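PDB 3S40: diacylglycerol kinase from Bacillus anthracis, which probably transfers a phosphate group from ATP to the lipid diacylglycerol, as diacylglycerol kinases do, to yield phosphatidic acid. Local coordinates for residues A133-G145 with H263-D275. Numbering follows the deposited sequence.
Sequences ANGQHFLNFWGIG and HIETEEEKEVDTD
The indole of Trp142 is sandwiched between aliphatic groups: Val272 CG1 sits over one face, 3.6 Å from the five-membered-ring centroid, while Ile264 CD1 covers the six-membered ring from the opposite face. With CG anti to the backbone N (chi1 173°), the indole extends between strands 271-274 and 261-266, illustrating how one aromatic can bridge the two sheets of a beta sandwich. Beside it, Ile144 CG2 meets Val272 CG2 at 3.5 Å and Ile144 CD1 reaches the Thr266 methyl tip to tip. The Phe141 ring has Thr274 CA over one face and Asp273 OD1 only 3.0 Å from CZ, the ring and carboxylate planes 15° apart. Gly143 and Asp273 form an antiparallel hydrogen-bonded pair, N to O both ways at 2.8 Å. Farther along, the Asp275 carboxylate accepts hydrogen bonds from the turn joining strands 136-138 and 141-144: Leu139 N uses the syn lone pair of OD1 at 2.7 Å, nearly straight (172°), while Phe141 N meets OD2 nearly along its C-O axis and Asn140 N from above the carboxylate plane, both at 3.1 Å. Three successive amides thus grip one carboxylate, which would fix its rotation and probably stabilise its negative charge, whereas Trp142 NE1 and Asp273 OD1 are buried without a polar partner.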
ATOM      1  N   ALA A 133       2.355   8.898  -9.053  1.00 41.04           N
ATOM      2  CA  ALA A 133       1.330   9.642  -9.782  1.00 39.50           C
ATOM      3  C   ALA A 133       1.606  11.147  -9.702  1.00 37.43           C
ATOM      4  O   ALA A 133       1.618  11.713  -8.614  1.00 40.05           O
ATOM      5  CB  ALA A 133      -0.052   9.313  -9.226  1.00 36.41           C
ATOM      6  N   ASN A 134       1.833  11.784 -10.848  1.00 40.44           N
ATOM      7  CA  ASN A 134       2.210  13.198 -10.869  1.00 46.21           C
ATOM      8  C   ASN A 134       3.252  13.484  -9.789  1.00 45.74           C
ATOM      9  O   ASN A 134       3.065  14.378  -8.967  1.00 42.70           O
ATOM     10  CB  ASN A 134       0.989  14.113 -10.650  1.00 37.92           C
ATOM     11  CG  ASN A 134       0.051  14.154 -11.854  1.00 43.33           C
ATOM     12  OD1 ASN A 134       0.389  13.669 -12.935  1.00 40.89           O
ATOM     13  ND2 ASN A 134      -1.131  14.759 -11.672  1.00 42.28           N
ATOM     14  N   GLY A 135       4.327  12.704  -9.774  1.00 46.11           N
ATOM     15  CA  GLY A 135       5.379  12.876  -8.780  1.00 50.27           C
ATOM     16  C   GLY A 135       4.937  12.760  -7.329  1.00 52.37           C
ATOM     17  O   GLY A 135       5.454  13.446  -6.446  1.00 62.60           O
ATOM     18  N   GLN A 136       3.964  11.891  -7.087  1.00 49.60           N
ATOM     19  CA  GLN A 136       3.537  11.533  -5.743  1.00 43.38           C
ATOM     20  C   GLN A 136       3.572   9.999  -5.638  1.00 49.06           C
ATOM     21  O   GLN A 136       3.074   9.301  -6.539  1.00 50.74           O
ATOM     22  CB  GLN A 136       2.127  12.062  -5.510  1.00 44.22           C
ATOM     23  CG  GLN A 136       1.382  11.421  -4.355  1.00 56.09           C
ATOM     24  CD  GLN A 136       1.876  11.890  -3.006  1.00 71.75           C
ATOM     25  OE1 GLN A 136       1.393  12.887  -2.469  1.00 76.50           O
ATOM     26  NE2 GLN A 136       2.843  11.171  -2.446  1.00 77.52           N
ATOM     27  N   HIS A 137       4.165   9.471  -4.567  1.00 37.19           N
ATOM     28  CA  HIS A 137       4.308   8.015  -4.416  1.00 37.36           C
ATOM     29  C   HIS A 137       3.121   7.376  -3.718  1.00 50.71           C
ATOM     30  O   HIS A 137       2.653   7.891  -2.703  1.00 58.68           O
ATOM     31  CB  HIS A 137       5.566   7.648  -3.612  1.00 26.39           C
ATOM     32  CG  HIS A 137       6.844   8.064  -4.261  1.00 31.70           C
ATOM     33  ND1 HIS A 137       7.513   9.218  -3.912  1.00 36.60           N
ATOM     34  CD2 HIS A 137       7.581   7.479  -5.234  1.00 36.05           C
ATOM     35  CE1 HIS A 137       8.608   9.324  -4.645  1.00 44.03           C
ATOM     36  NE2 HIS A 137       8.675   8.279  -5.453  1.00 35.83           N
ATOM     37  N   PHE A 138       2.656   6.240  -4.240  1.00 43.34           N
ATOM     38  CA  PHE A 138       1.700   5.408  -3.501  1.00 45.67           C
ATOM     39  C   PHE A 138       2.012   3.916  -3.564  1.00 43.10           C
ATOM     40  O   PHE A 138       2.588   3.419  -4.531  1.00 41.68           O
ATOM     41  CB  PHE A 138       0.241   5.666  -3.914  1.00 32.55           C
ATOM     42  CG  PHE A 138      -0.088   5.252  -5.320  1.00 38.59           C
ATOM     43  CD1 PHE A 138      -0.645   4.003  -5.581  1.00 31.90           C
ATOM     44  CD2 PHE A 138       0.134   6.119  -6.379  1.00 34.97           C
ATOM     45  CE1 PHE A 138      -0.970   3.628  -6.884  1.00 31.59           C
ATOM     46  CE2 PHE A 138      -0.186   5.755  -7.677  1.00 34.61           C
ATOM     47  CZ  PHE A 138      -0.735   4.503  -7.934  1.00 35.23           C
ATOM     48  N   LEU A 139       1.604   3.216  -2.517  1.00 38.16           N
ATOM     49  CA  LEU A 139       1.894   1.800  -2.359  1.00 46.22           C
ATOM     50  C   LEU A 139       0.671   0.948  -2.689  1.00 42.50           C
ATOM     51  O   LEU A 139       0.791  -0.194  -3.147  1.00 37.41           O
ATOM     52  CB  LEU A 139       2.311   1.550  -0.915  1.00 39.50           C
ATOM     53  CG  LEU A 139       3.439   0.564  -0.661  1.00 45.38           C
ATOM     54  CD1 LEU A 139       4.534   0.761  -1.684  1.00 43.85           C
ATOM     55  CD2 LEU A 139       3.964   0.750   0.760  1.00 34.09           C
ATOM     56  N   ASN A 140      -0.510   1.511  -2.455  1.00 32.02           N
ATOM     57  CA  ASN A 140      -1.733   0.733  -2.535  1.00 31.24           C
ATOM     58  C   ASN A 140      -2.602   1.025  -3.741  1.00 34.13           C
ATOM     59  O   ASN A 140      -2.853   0.139  -4.563  1.00 32.24           O
ATOM     60  CB  ASN A 140      -2.550   0.891  -1.258  1.00 37.14           C
ATOM     61  CG  ASN A 140      -2.761  -0.413  -0.564  1.00 47.88           C
ATOM     62  OD1 ASN A 140      -2.232  -0.647   0.525  1.00 51.01           O
ATOM     63  ND2 ASN A 140      -3.521  -1.295  -1.199  1.00 61.35           N
ATOM     64  N   PHE A 141      -3.066   2.260  -3.862  1.00 29.15           N
ATOM     65  CA  PHE A 141      -4.020   2.536  -4.911  1.00 30.59           C
ATOM     66  C   PHE A 141      -4.137   4.010  -5.230  1.00 32.82           C
ATOM     67  O   PHE A 141      -3.811   4.864  -4.420  1.00 34.46           O
ATOM     68  CB  PHE A 141      -5.399   1.966  -4.534  1.00 34.34           C
ATOM     69  CG  PHE A 141      -6.189   2.857  -3.612  1.00 36.29           C
ATOM     70  CD1 PHE A 141      -7.095   3.774  -4.125  1.00 32.67           C
ATOM     71  CD2 PHE A 141      -6.002   2.801  -2.240  1.00 43.73           C
ATOM     72  CE1 PHE A 141      -7.811   4.605  -3.284  1.00 41.13           C
ATOM     73  CE2 PHE A 141      -6.713   3.641  -1.387  1.00 48.90           C
ATOM     74  CZ  PHE A 141      -7.619   4.542  -1.911  1.00 45.98           C
ATOM     75  N   TRP A 142      -4.617   4.275  -6.435  1.00 36.15           N
ATOM     76  CA  TRP A 142      -4.959   5.602  -6.913  1.00 29.42           C
ATOM     77  C   TRP A 142      -6.400   5.456  -7.427  1.00 37.46           C
ATOM     78  O   TRP A 142      -6.700   4.519  -8.170  1.00 39.05           O
ATOM     79  CB  TRP A 142      -4.000   5.953  -8.048  1.00 30.52           C
ATOM     80  CG  TRP A 142      -4.242   7.231  -8.820  1.00 39.48           C
ATOM     81  CD1 TRP A 142      -3.479   8.367  -8.780  1.00 38.47           C
ATOM     82  CD2 TRP A 142      -5.266   7.476  -9.805  1.00 38.39           C
ATOM     83  NE1 TRP A 142      -3.976   9.308  -9.658  1.00 38.74           N
ATOM     84  CE2 TRP A 142      -5.071   8.788 -10.296  1.00 42.44           C
ATOM     85  CE3 TRP A 142      -6.331   6.722 -10.303  1.00 40.60           C
ATOM     86  CZ2 TRP A 142      -5.912   9.362 -11.253  1.00 47.63           C
ATOM     87  CZ3 TRP A 142      -7.157   7.288 -11.261  1.00 44.73           C
ATOM     88  CH2 TRP A 142      -6.945   8.598 -11.724  1.00 52.11           C
ATOM     89  N   GLY A 143      -7.292   6.351  -7.010  1.00 35.64           N
ATOM     90  CA  GLY A 143      -8.685   6.284  -7.420  1.00 45.49           C
ATOM     91  C   GLY A 143      -9.391   7.628  -7.587  1.00 45.33           C
ATOM     92  O   GLY A 143      -9.183   8.558  -6.808  1.00 48.66           O
ATOM     93  N   ILE A 144     -10.212   7.727  -8.632  1.00 37.83           N
ATOM     94  CA  ILE A 144     -11.128   8.850  -8.824  1.00 44.76           C
ATOM     95  C   ILE A 144     -12.554   8.306  -8.920  1.00 46.64           C
ATOM     96  O   ILE A 144     -12.780   7.268  -9.554  1.00 41.77           O
ATOM     97  CB  ILE A 144     -10.836   9.625 -10.131  1.00 41.83           C
ATOM     98  CG1 ILE A 144     -10.946   8.696 -11.341  1.00 46.46           C
ATOM     99  CG2 ILE A 144      -9.468  10.287 -10.093  1.00 39.57           C
ATOM    100  CD1 ILE A 144     -10.702   9.388 -12.675  1.00 42.75           C
ATOM    101  N   GLY A 145     -13.506   8.993  -8.287  1.00 48.39           N
ATOM    102  CA  GLY A 145     -14.914   8.635  -8.396  1.00 48.22           C
ATOM    103  C   GLY A 145     -15.533   8.154  -7.098  1.00 54.55           C
ATOM    104  O   GLY A 145     -14.962   8.365  -6.025  1.00 65.36           O
ATOM    105  N   HIS A 263      -1.651   7.373 -18.566  1.00 37.55           N
ATOM    106  CA  HIS A 263      -2.142   8.738 -18.497  1.00 40.36           C
ATOM    107  C   HIS A 263      -3.657   8.748 -18.469  1.00 38.46           C
ATOM    108  O   HIS A 263      -4.311   8.130 -19.325  1.00 36.07           O
ATOM    109  CB  HIS A 263      -1.628   9.590 -19.664  1.00 46.20           C
ATOM    110  CG  HIS A 263      -1.904  11.051 -19.492  1.00 51.62           C
ATOM    111  ND1 HIS A 263      -3.028  11.662 -20.007  1.00 54.12           N
ATOM    112  CD2 HIS A 263      -1.222  12.015 -18.828  1.00 39.36           C
ATOM    113  CE1 HIS A 263      -3.016  12.944 -19.685  1.00 48.85           C
ATOM    114  NE2 HIS A 263      -1.934  13.183 -18.965  1.00 41.12           N
ATOM    115  N   ILE A 264      -4.203   9.452 -17.482  1.00 36.26           N
ATOM    116  CA  ILE A 264      -5.640   9.529 -17.282  1.00 42.98           C
ATOM    117  C   ILE A 264      -6.126  10.967 -17.392  1.00 52.73           C
ATOM    118  O   ILE A 264      -5.680  11.853 -16.652  1.00 36.73           O
ATOM    119  CB  ILE A 264      -6.073   8.983 -15.907  1.00 40.86           C
ATOM    120  CG1 ILE A 264      -5.422   7.632 -15.621  1.00 42.01           C
ATOM    121  CG2 ILE A 264      -7.584   8.877 -15.831  1.00 39.28           C
ATOM    122  CD1 ILE A 264      -4.386   7.704 -14.524  1.00 44.89           C
ATOM    123  N   GLU A 265      -7.061  11.181 -18.312  1.00 54.15           N
ATOM    124  CA  GLU A 265      -7.592  12.505 -18.570  1.00 57.53           C
ATOM    125  C   GLU A 265      -9.108  12.474 -18.435  1.00 55.34           C
ATOM    126  O   GLU A 265      -9.757  11.509 -18.843  1.00 53.09           O
ATOM    127  CB  GLU A 265      -7.175  12.960 -19.969  1.00 65.20           C
ATOM    128  CG  GLU A 265      -7.921  14.172 -20.495  1.00 84.46           C
ATOM    129  CD  GLU A 265      -7.675  14.409 -21.979  1.00 95.58           C
ATOM    130  OE1 GLU A 265      -6.533  14.176 -22.434  1.00 98.46           O
ATOM    131  OE2 GLU A 265      -8.623  14.818 -22.691  1.00 94.24           O
ATOM    132  N   THR A 266      -9.662  13.530 -17.851  1.00 56.59           N
ATOM    133  CA  THR A 266     -11.103  13.662 -17.684  1.00 64.80           C
ATOM    134  C   THR A 266     -11.630  14.913 -18.379  1.00 73.22           C
ATOM    135  O   THR A 266     -10.857  15.775 -18.803  1.00 67.21           O
ATOM    136  CB  THR A 266     -11.471  13.779 -16.206  1.00 59.67           C
ATOM    137  OG1 THR A 266     -10.695  14.831 -15.621  1.00 54.98           O
ATOM    138  CG2 THR A 266     -11.184  12.477 -15.478  1.00 60.49           C
ATOM    139  N   GLU A 267     -12.954  15.006 -18.472  1.00 80.08           N
ATOM    140  CA  GLU A 267     -13.630  16.170 -19.036  1.00 80.26           C
ATOM    141  C   GLU A 267     -13.363  17.409 -18.190  1.00 74.02           C
ATOM    142  O   GLU A 267     -12.881  18.427 -18.686  1.00 72.14           O
ATOM    143  CB  GLU A 267     -15.134  15.917 -19.098  1.00 92.42           C
ATOM    144  CG  GLU A 267     -15.865  16.739 -20.143  1.00102.59           C
ATOM    145  CD  GLU A 267     -15.562  16.280 -21.562  1.00107.92           C
ATOM    146  OE1 GLU A 267     -14.974  15.189 -21.726  1.00110.83           O
ATOM    147  OE2 GLU A 267     -15.913  17.012 -22.512  1.00105.65           O
ATOM    148  N   GLU A 268     -13.700  17.316 -16.910  1.00 74.05           N
ATOM    149  CA  GLU A 268     -13.391  18.361 -15.949  1.00 74.09           C
ATOM    150  C   GLU A 268     -12.455  17.801 -14.899  1.00 64.65           C
ATOM    151  O   GLU A 268     -12.565  16.637 -14.526  1.00 59.71           O
ATOM    152  CB  GLU A 268     -14.661  18.840 -15.254  1.00 87.98           C
ATOM    153  CG  GLU A 268     -15.618  19.615 -16.128  1.00 99.59           C
ATOM    154  CD  GLU A 268     -16.796  20.136 -15.335  1.00110.91           C
ATOM    155  OE1 GLU A 268     -17.111  21.341 -15.448  1.00113.79           O
ATOM    156  OE2 GLU A 268     -17.404  19.337 -14.591  1.00116.05           O
ATOM    157  N   GLU A 269     -11.538  18.628 -14.415  1.00 57.63           N
ATOM    158  CA  GLU A 269     -10.692  18.231 -13.303  1.00 57.13           C
ATOM    159  C   GLU A 269     -11.504  17.482 -12.245  1.00 61.74           C
ATOM    160  O   GLU A 269     -12.587  17.923 -11.855  1.00 66.76           O
ATOM    161  CB  GLU A 269     -10.039  19.460 -12.678  1.00 49.41           C
ATOM    162  CG  GLU A 269      -9.361  19.196 -11.359  1.00 53.68           C
ATOM    163  CD  GLU A 269      -8.395  20.304 -10.982  1.00 70.43           C
ATOM    164  OE1 GLU A 269      -7.904  21.011 -11.895  1.00 66.97           O
ATOM    165  OE2 GLU A 269      -8.127  20.469  -9.772  1.00 80.49           O
ATOM    166  N   LYS A 270     -10.986  16.334 -11.811  1.00 54.27           N
ATOM    167  CA  LYS A 270     -11.554  15.595 -10.681  1.00 50.92           C
ATOM    168  C   LYS A 270     -10.481  15.383  -9.608  1.00 45.45           C
ATOM    169  O   LYS A 270      -9.282  15.441  -9.888  1.00 44.83           O
ATOM    170  CB  LYS A 270     -12.131  14.247 -11.130  1.00 52.60           C
ATOM    171  CG  LYS A 270     -13.224  14.353 -12.194  1.00 62.50           C
ATOM    172  CD  LYS A 270     -13.834  12.995 -12.529  1.00 67.80           C
ATOM    173  CE  LYS A 270     -14.724  12.484 -11.402  1.00 66.20           C
ATOM    174  NZ  LYS A 270     -16.047  13.176 -11.363  1.00 61.92           N
ATOM    175  N   GLU A 271     -10.917  15.140  -8.380  1.00 38.85           N
ATOM    176  CA  GLU A 271      -9.990  14.952  -7.273  1.00 50.19           C
ATOM    177  C   GLU A 271      -9.547  13.499  -7.189  1.00 59.61           C
ATOM    178  O   GLU A 271     -10.319  12.586  -7.495  1.00 66.57           O
ATOM    179  CB  GLU A 271     -10.649  15.370  -5.963  1.00 56.85           C
ATOM    180  CG  GLU A 271      -9.798  15.130  -4.734  1.00 68.26           C
ATOM    181  CD  GLU A 271     -10.486  15.590  -3.461  1.00 83.71           C
ATOM    182  OE1 GLU A 271     -11.733  15.495  -3.394  1.00 86.63           O
ATOM    183  OE2 GLU A 271      -9.784  16.054  -2.535  1.00 86.63           O
ATOM    184  N   VAL A 272      -8.307  13.283  -6.764  1.00 57.54           N
ATOM    185  CA  VAL A 272      -7.761  11.932  -6.666  1.00 53.17           C
ATOM    186  C   VAL A 272      -7.587  11.472  -5.220  1.00 50.83           C
ATOM    187  O   VAL A 272      -7.172  12.247  -4.362  1.00 43.97           O
ATOM    188  CB  VAL A 272      -6.406  11.819  -7.381  1.00 44.97           C
ATOM    189  CG1 VAL A 272      -5.714  10.499  -7.022  1.00 52.56           C
ATOM    190  CG2 VAL A 272      -6.580  11.963  -8.890  1.00 41.18           C
ATOM    191  N   ASP A 273      -7.902  10.204  -4.968  1.00 46.89           N
ATOM    192  CA  ASP A 273      -7.682   9.596  -3.666  1.00 46.06           C
ATOM    193  C   ASP A 273      -6.580   8.528  -3.738  1.00 52.01           C
ATOM    194  O   ASP A 273      -6.501   7.763  -4.700  1.00 46.77           O
ATOM    195  CB  ASP A 273      -8.976   8.982  -3.158  1.00 57.61           C
ATOM    196  CG  ASP A 273      -8.859   8.471  -1.741  1.00 82.54           C
ATOM    197  OD1 ASP A 273      -8.188   7.437  -1.539  1.00 91.17           O
ATOM    198  OD2 ASP A 273      -9.444   9.101  -0.831  1.00 87.87           O
ATOM    199  N   THR A 274      -5.728   8.486  -2.718  1.00 60.11           N
ATOM    200  CA  THR A 274      -4.680   7.472  -2.628  1.00 59.89           C
ATOM    201  C   THR A 274      -4.661   6.813  -1.259  1.00 61.46           C
ATOM    202  O   THR A 274      -5.591   6.956  -0.468  1.00 60.60           O
ATOM    203  CB  THR A 274      -3.293   8.063  -2.855  1.00 61.68           C
ATOM    204  OG1 THR A 274      -3.054   9.082  -1.877  1.00 67.20           O
ATOM    205  CG2 THR A 274      -3.176   8.650  -4.245  1.00 59.39           C
ATOM    206  N   ASP A 275      -3.581   6.097  -0.982  1.00 64.02           N
ATOM    207  CA  ASP A 275      -3.474   5.327   0.251  1.00 64.50           C
ATOM    208  C   ASP A 275      -4.090   6.080   1.425  1.00 60.79           C
ATOM    209  O   ASP A 275      -3.387   6.758   2.174  1.00 62.31           O
ATOM    210  CB  ASP A 275      -2.010   4.984   0.553  1.00 55.55           C
ATOM    211  CG  ASP A 275      -1.264   4.452  -0.667  1.00 57.48           C
ATOM    212  OD1 ASP A 275      -0.018   4.327  -0.597  1.00 57.61           O
ATOM    213  OD2 ASP A 275      -1.917   4.174  -1.699  1.00 46.82           O
TER